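Local atomic coordinates of phosphatidylserine synthase (Haemophilus influenzae, PDB entry 3HSI), a protein that belongs to the phospholipase D superfamily and carries two sequence regions of that family within one mixed alpha/beta chain. Residues Arg93-Leu98 / Tyr202-Thr207; Thr378-Asn381 / Arg385-Arg388. All blocks are in the same frame, centred on the assembly; numbering follows the deposited sequence.

Interaction 1: Arg93-Leu98 / Tyr202-Thr207; sequences RAQRNL and YPLDVT
L204 reaches A94 and Q95 with its two methyl groups, and following this leucine outward accounts for the whole contact. Its CB is directed at the 93-98 loop but serves only as a stem: from L204 CB to A94 CB is 5.2 Å. The next torsion sets CG beside the backbone N and opposite the carbonyl carbon (chi1 -70°), which brings the branch point forward, with L204 CG 4.6 Å from A94 CB. The fork then splits the work. L204 CD1 closes on A94 CB at 3.5 Å, methyl against methyl, while L204 CD2 lies against the middle of the Q95 side chain, 4.0 Å from its CG and 3.7 Å from its CD. The glutamine chain is extended beyond CG and crosses the leucine at a slant, so that CG and CD both lie along the second methyl.

I89 of strand 84-90 touches both A94 and L204, extending the apolar patch. Next to L204, the D205 carboxylate forms a salt bridge with R115 of helix 107-118, the helix whose A108 shares a backbone hydrogen bond with A94. Of the 115 Å² buried between the segments, L204 contributes 62 Å². With no hydrogen bond or charge pair crossing the gap, the loop after strand 84-90 and the end of strand 202-203 meet by van der Waals contact of the leucine methyls with an alanine methyl and the glutamine side chain, whose amide end also borders CD2, an interaction with little directional demand.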
loop_
_atom_site.group_PDB
_atom_site.type_symbol
_atom_site.label_atom_id
_atom_site.label_comp_id
_atom_site.label_asym_id
_atom_site.label_seq_id
_atom_site.Cartn_x
_atom_site.Cartn_y
_atom_site.Cartn_z
ATOM N N ARG C 93 -16.419 -3.057 -4.887
ATOM C CA ARG C 93 -16.858 -2.757 -6.239
ATOM C C ARG C 93 -18.368 -2.907 -6.380
ATOM O O ARG C 93 -19.012 -2.104 -7.067
ATOM C CB ARG C 93 -16.070 -3.587 -7.272
ATOM C CG ARG C 93 -16.467 -3.370 -8.721
ATOM C CD ARG C 93 -16.284 -1.908 -9.179
ATOM N NE ARG C 93 -16.698 -1.781 -10.576
ATOM C CZ ARG C 93 -17.968 -1.725 -10.984
ATOM N NH1 ARG C 93 -18.973 -1.761 -10.092
ATOM N NH2 ARG C 93 -18.241 -1.624 -12.283
ATOM N N ALA C 94 -18.938 -3.884 -5.686
ATOM C CA ALA C 94 -20.389 -4.131 -5.766
ATOM C C ALA C 94 -21.268 -3.060 -5.092
ATOM O O ALA C 94 -22.474 -3.029 -5.309
ATOM C CB ALA C 94 -20.731 -5.530 -5.209
ATOM N N GLN C 95 -20.657 -2.190 -4.284
ATOM C CA GLN C 95 -21.417 -1.264 -3.471
ATOM C C GLN C 95 -21.098 0.201 -3.751
ATOM O O GLN C 95 -21.313 1.056 -2.919
ATOM C CB GLN C 95 -21.236 -1.592 -1.989
ATOM C CG GLN C 95 -21.757 -2.977 -1.648
ATOM C CD GLN C 95 -21.542 -3.350 -0.207
ATOM O OE1 GLN C 95 -20.472 -3.840 0.173
ATOM N NE2 GLN C 95 -22.570 -3.154 0.608
ATOM N N ARG C 96 -20.601 0.485 -4.935
ATOM C CA ARG C 96 -20.433 1.866 -5.345
ATOM C C ARG C 96 -20.839 1.992 -6.798
ATOM O O ARG C 96 -20.919 0.998 -7.495
ATOM C CB ARG C 96 -18.991 2.317 -5.144
ATOM C CG ARG C 96 -18.005 1.707 -6.121
ATOM C CD ARG C 96 -16.614 2.253 -5.865
ATOM N NE ARG C 96 -15.564 1.495 -6.548
ATOM C CZ ARG C 96 -15.268 1.601 -7.841
ATOM N NH1 ARG C 96 -15.957 2.410 -8.633
ATOM N NH2 ARG C 96 -14.285 0.877 -8.348
ATOM N N ASN C 97 -21.113 3.219 -7.222
ATOM C CA ASN C 97 -21.279 3.566 -8.649
ATOM C C ASN C 97 -19.948 3.845 -9.341
ATOM O O ASN C 97 -18.893 3.802 -8.710
ATOM C CB ASN C 97 -22.178 4.790 -8.770
ATOM C CG ASN C 97 -23.525 4.555 -8.168
ATOM O OD1 ASN C 97 -24.172 3.544 -8.462
ATOM N ND2 ASN C 97 -23.959 5.467 -7.300
ATOM N N LEU C 98 -19.991 4.145 -10.629
ATOM C CA LEU C 98 -18.755 4.310 -11.401
ATOM C C LEU C 98 -18.113 5.700 -11.224
ATOM O O LEU C 98 -18.758 6.617 -10.709
ATOM C CB LEU C 98 -19.003 3.974 -12.877
ATOM C CG LEU C 98 -19.373 2.505 -13.141
ATOM C CD1 LEU C 98 -20.044 2.373 -14.506
ATOM C CD2 LEU C 98 -18.153 1.594 -13.051
ATOM N N TYR C 202 -19.783 -11.480 3.056
ATOM C CA TYR C 202 -21.203 -11.275 3.322
ATOM C C TYR C 202 -22.034 -11.333 2.065
ATOM O O TYR C 202 -21.552 -10.921 1.001
ATOM C CB TYR C 202 -21.433 -9.927 3.998
ATOM C CG TYR C 202 -20.901 -9.916 5.404
ATOM C CD1 TYR C 202 -21.727 -10.256 6.467
ATOM C CD2 TYR C 202 -19.555 -9.616 5.668
ATOM C CE1 TYR C 202 -21.238 -10.289 7.760
ATOM C CE2 TYR C 202 -19.061 -9.651 6.957
ATOM C CZ TYR C 202 -19.910 -9.977 7.994
ATOM O OH TYR C 202 -19.462 -10.004 9.293
ATOM N N PRO C 203 -23.280 -11.844 2.178
ATOM C CA PRO C 203 -24.194 -11.854 1.041
ATOM C C PRO C 203 -24.505 -10.417 0.640
ATOM O O PRO C 203 -24.711 -9.568 1.501
ATOM C CB PRO C 203 -25.463 -12.542 1.591
ATOM C CG PRO C 203 -25.358 -12.438 3.066
ATOM C CD PRO C 203 -23.902 -12.410 3.393
ATOM N N LEU C 204 -24.469 -10.143 -0.654
ATOM C CA LEU C 204 -24.793 -8.830 -1.163
ATOM C C LEU C 204 -26.243 -8.721 -1.615
ATOM O O LEU C 204 -26.710 -7.618 -1.908
ATOM C CB LEU C 204 -23.866 -8.479 -2.321
ATOM C CG LEU C 204 -22.413 -8.216 -1.926
ATOM C CD1 LEU C 204 -21.566 -8.273 -3.155
ATOM C CD2 LEU C 204 -22.211 -6.901 -1.160
ATOM N N ASP C 205 -26.951 -9.849 -1.668
ATOM C CA ASP C 205 -28.319 -9.839 -2.127
ATOM C C ASP C 205 -29.329 -9.783 -0.970
ATOM O O ASP C 205 -30.427 -10.274 -1.102
ATOM C CB ASP C 205 -28.599 -11.034 -3.059
ATOM C CG ASP C 205 -28.220 -12.383 -2.432
ATOM O OD1 ASP C 205 -27.923 -12.445 -1.210
ATOM O OD2 ASP C 205 -28.247 -13.396 -3.170
ATOM N N VAL C 206 -28.928 -9.210 0.157
ATOM C CA VAL C 206 -29.857 -8.899 1.239
ATOM C C VAL C 206 -29.747 -7.436 1.609
ATOM O O VAL C 206 -28.707 -6.812 1.394
ATOM C CB VAL C 206 -29.615 -9.742 2.553
ATOM C CG1 VAL C 206 -29.889 -11.222 2.334
ATOM C CG2 VAL C 206 -28.214 -9.517 3.126
ATOM N N THR C 207 -30.801 -6.922 2.242
ATOM C CA THR C 207 -30.908 -5.501 2.571
ATOM C C THR C 207 -30.001 -5.129 3.734
ATOM O O THR C 207 -29.432 -4.036 3.768
ATOM C CB THR C 207 -32.378 -5.088 2.891
ATOM O OG1 THR C 207 -32.904 -5.938 3.917
ATOM C CG2 THR C 207 -33.261 -5.228 1.670
#

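Interaction 2: Thr378-Asn381 / Arg385-Arg388; sequences TGNN and RAWR
N380 swings its amide onto A386 and W387 through a first torsion that places CG opposite the backbone N, next to the carbonyl carbon (chi1 -172°). W387 meets it from an unusual chi1 of -108°, well removed from the staggered values, and its six-membered ring thereby presents CZ3 to the asparagine. N380 OD1 sits at the ring edge, close to the indole plane, 3.5 Å from W387 CZ3; N380 ND2 is almost as near the same carbon, at 3.6 Å. Amide and indole planes are 73° apart, so the amide stands steeply across the edge and does not stack on a face. A386 completes the grip: its CB lies 3.3 Å from N380 OD1 and 3.7 Å from N380 CG.

None of these approaches is a hydrogen bond. The oxygen instead accepts from L382 N, within the connection between the segments, which helps fix the amide's rotation. Two residues earlier on the chain, T378 OG1 accepts from N380 N at 3.1 Å, an ST turn that shapes the backbone leading to the asparagine. W387 NE1 is bonded to E264 of helix 258-268, so the indole is tethered at its other end, and W387 also packs on R216 of the second subunit.

Next door, N381 OD1 and G379 O both bond K366 NZ, and N381 touches H364. H364 and K366 fit the HxK part of the phospholipase D signature, and 378-381 (TGNN) is consistent with the family's GSxN element, N381 at its asparagine; the N380 contact thus lies directly beside that motif.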
loop_
_atom_site.group_PDB
_atom_site.type_symbol
_atom_site.label_atom_id
_atom_site.label_comp_id
_atom_site.label_asym_id
_atom_site.label_seq_id
_atom_site.Cartn_x
_atom_site.Cartn_y
_atom_site.Cartn_z
ATOM N N THR C 378 -4.410 -16.357 -16.866
ATOM C CA THR C 378 -4.432 -15.657 -15.635
ATOM C C THR C 378 -5.288 -14.427 -15.741
ATOM O O THR C 378 -5.454 -13.865 -16.834
ATOM C CB THR C 378 -2.999 -15.333 -15.169
ATOM O OG1 THR C 378 -3.033 -14.882 -13.824
ATOM C CG2 THR C 378 -2.290 -14.282 -16.062
ATOM N N GLY C 379 -5.858 -14.019 -14.616
ATOM C CA GLY C 379 -6.489 -12.724 -14.543
ATOM C C GLY C 379 -5.488 -11.661 -14.134
ATOM O O GLY C 379 -5.851 -10.498 -14.007
ATOM N N ASN C 380 -4.225 -12.046 -13.973
ATOM C CA ASN C 380 -3.170 -11.119 -13.493
ATOM C C ASN C 380 -2.800 -10.075 -14.581
ATOM O O ASN C 380 -2.401 -10.420 -15.686
ATOM C CB ASN C 380 -1.964 -11.941 -12.998
ATOM C CG ASN C 380 -0.903 -11.101 -12.303
ATOM O OD1 ASN C 380 -0.514 -10.030 -12.769
ATOM N ND2 ASN C 380 -0.416 -11.604 -11.191
ATOM N N ASN C 381 -2.968 -8.794 -14.254
ATOM C CA ASN C 381 -2.679 -7.689 -15.179
ATOM C C ASN C 381 -1.189 -7.431 -15.313
ATOM O O ASN C 381 -0.782 -6.524 -16.049
ATOM C CB ASN C 381 -3.350 -6.384 -14.707
ATOM C CG ASN C 381 -4.850 -6.395 -14.870
ATOM O OD1 ASN C 381 -5.370 -6.898 -15.855
ATOM N ND2 ASN C 381 -5.557 -5.822 -13.911
ATOM N N ARG C 385 0.095 -3.439 -8.725
ATOM C CA ARG C 385 -1.118 -3.797 -7.921
ATOM C C ARG C 385 -1.234 -5.303 -7.734
ATOM O O ARG C 385 -1.482 -5.801 -6.625
ATOM C CB ARG C 385 -2.418 -3.422 -8.664
ATOM C CG ARG C 385 -2.891 -2.009 -8.544
ATOM C CD ARG C 385 -4.395 -1.960 -8.817
ATOM N NE ARG C 385 -5.147 -2.498 -7.679
ATOM C CZ ARG C 385 -5.383 -1.833 -6.555
ATOM N NH1 ARG C 385 -4.916 -0.600 -6.403
ATOM N NH2 ARG C 385 -6.067 -2.401 -5.564
ATOM N N ALA C 386 -1.138 -6.013 -8.861
ATOM C CA ALA C 386 -1.165 -7.481 -8.879
ATOM C C ALA C 386 -0.027 -8.069 -8.028
ATOM O O ALA C 386 -0.198 -9.094 -7.374
ATOM C CB ALA C 386 -1.100 -7.988 -10.304
ATOM N N TRP C 387 1.113 -7.396 -7.978
ATOM C CA TRP C 387 2.240 -7.918 -7.186
ATOM C C TRP C 387 2.161 -7.682 -5.680
ATOM O O TRP C 387 2.994 -8.190 -4.904
ATOM C CB TRP C 387 3.576 -7.378 -7.722
ATOM C CG TRP C 387 4.361 -8.441 -8.440
ATOM C CD1 TRP C 387 5.575 -8.961 -8.071
ATOM C CD2 TRP C 387 3.971 -9.132 -9.636
ATOM N NE1 TRP C 387 5.962 -9.933 -8.968
ATOM C CE2 TRP C 387 4.991 -10.057 -9.934
ATOM C CE3 TRP C 387 2.841 -9.076 -10.469
ATOM C CZ2 TRP C 387 4.922 -10.915 -11.043
ATOM C CZ3 TRP C 387 2.768 -9.932 -11.561
ATOM C CH2 TRP C 387 3.804 -10.827 -11.843
ATOM N N ARG C 388 1.185 -6.909 -5.231
ATOM C CA ARG C 388 1.223 -6.534 -3.842
ATOM C C ARG C 388 -0.145 -6.463 -3.234
ATOM O O ARG C 388 -0.328 -6.852 -2.084
ATOM C CB ARG C 388 1.938 -5.175 -3.717
ATOM C CG ARG C 388 2.195 -4.723 -2.337
ATOM C CD ARG C 388 2.731 -3.275 -2.352
ATOM N NE ARG C 388 4.155 -3.152 -2.694
ATOM C CZ ARG C 388 4.648 -2.997 -3.929
ATOM N NH1 ARG C 388 3.847 -2.974 -4.996
ATOM N NH2 ARG C 388 5.961 -2.879 -4.112
#

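In the fold
Interaction 1 comes first along the chain and is complete before interaction 2 begins. Their centres are 23 Å apart, and the nearest atoms stay about 9 Å from each other, so they do not touch. Each is tied to a different mixed sheet: strands 84-90 and 202-203 belong to one, strands 374-378 and 391-398 to the other. Interaction 1 joins loops distant in sequence, 21 Å from the chain centre, whereas interaction 2 closes a short connection between neighbouring antiparallel strands, 7 Å from that centre. The pair thus samples a junction far from the chain centre at the first sheet, and a connection near that centre at the second, within the PLD-like sequence range, where the second subunit also approaches.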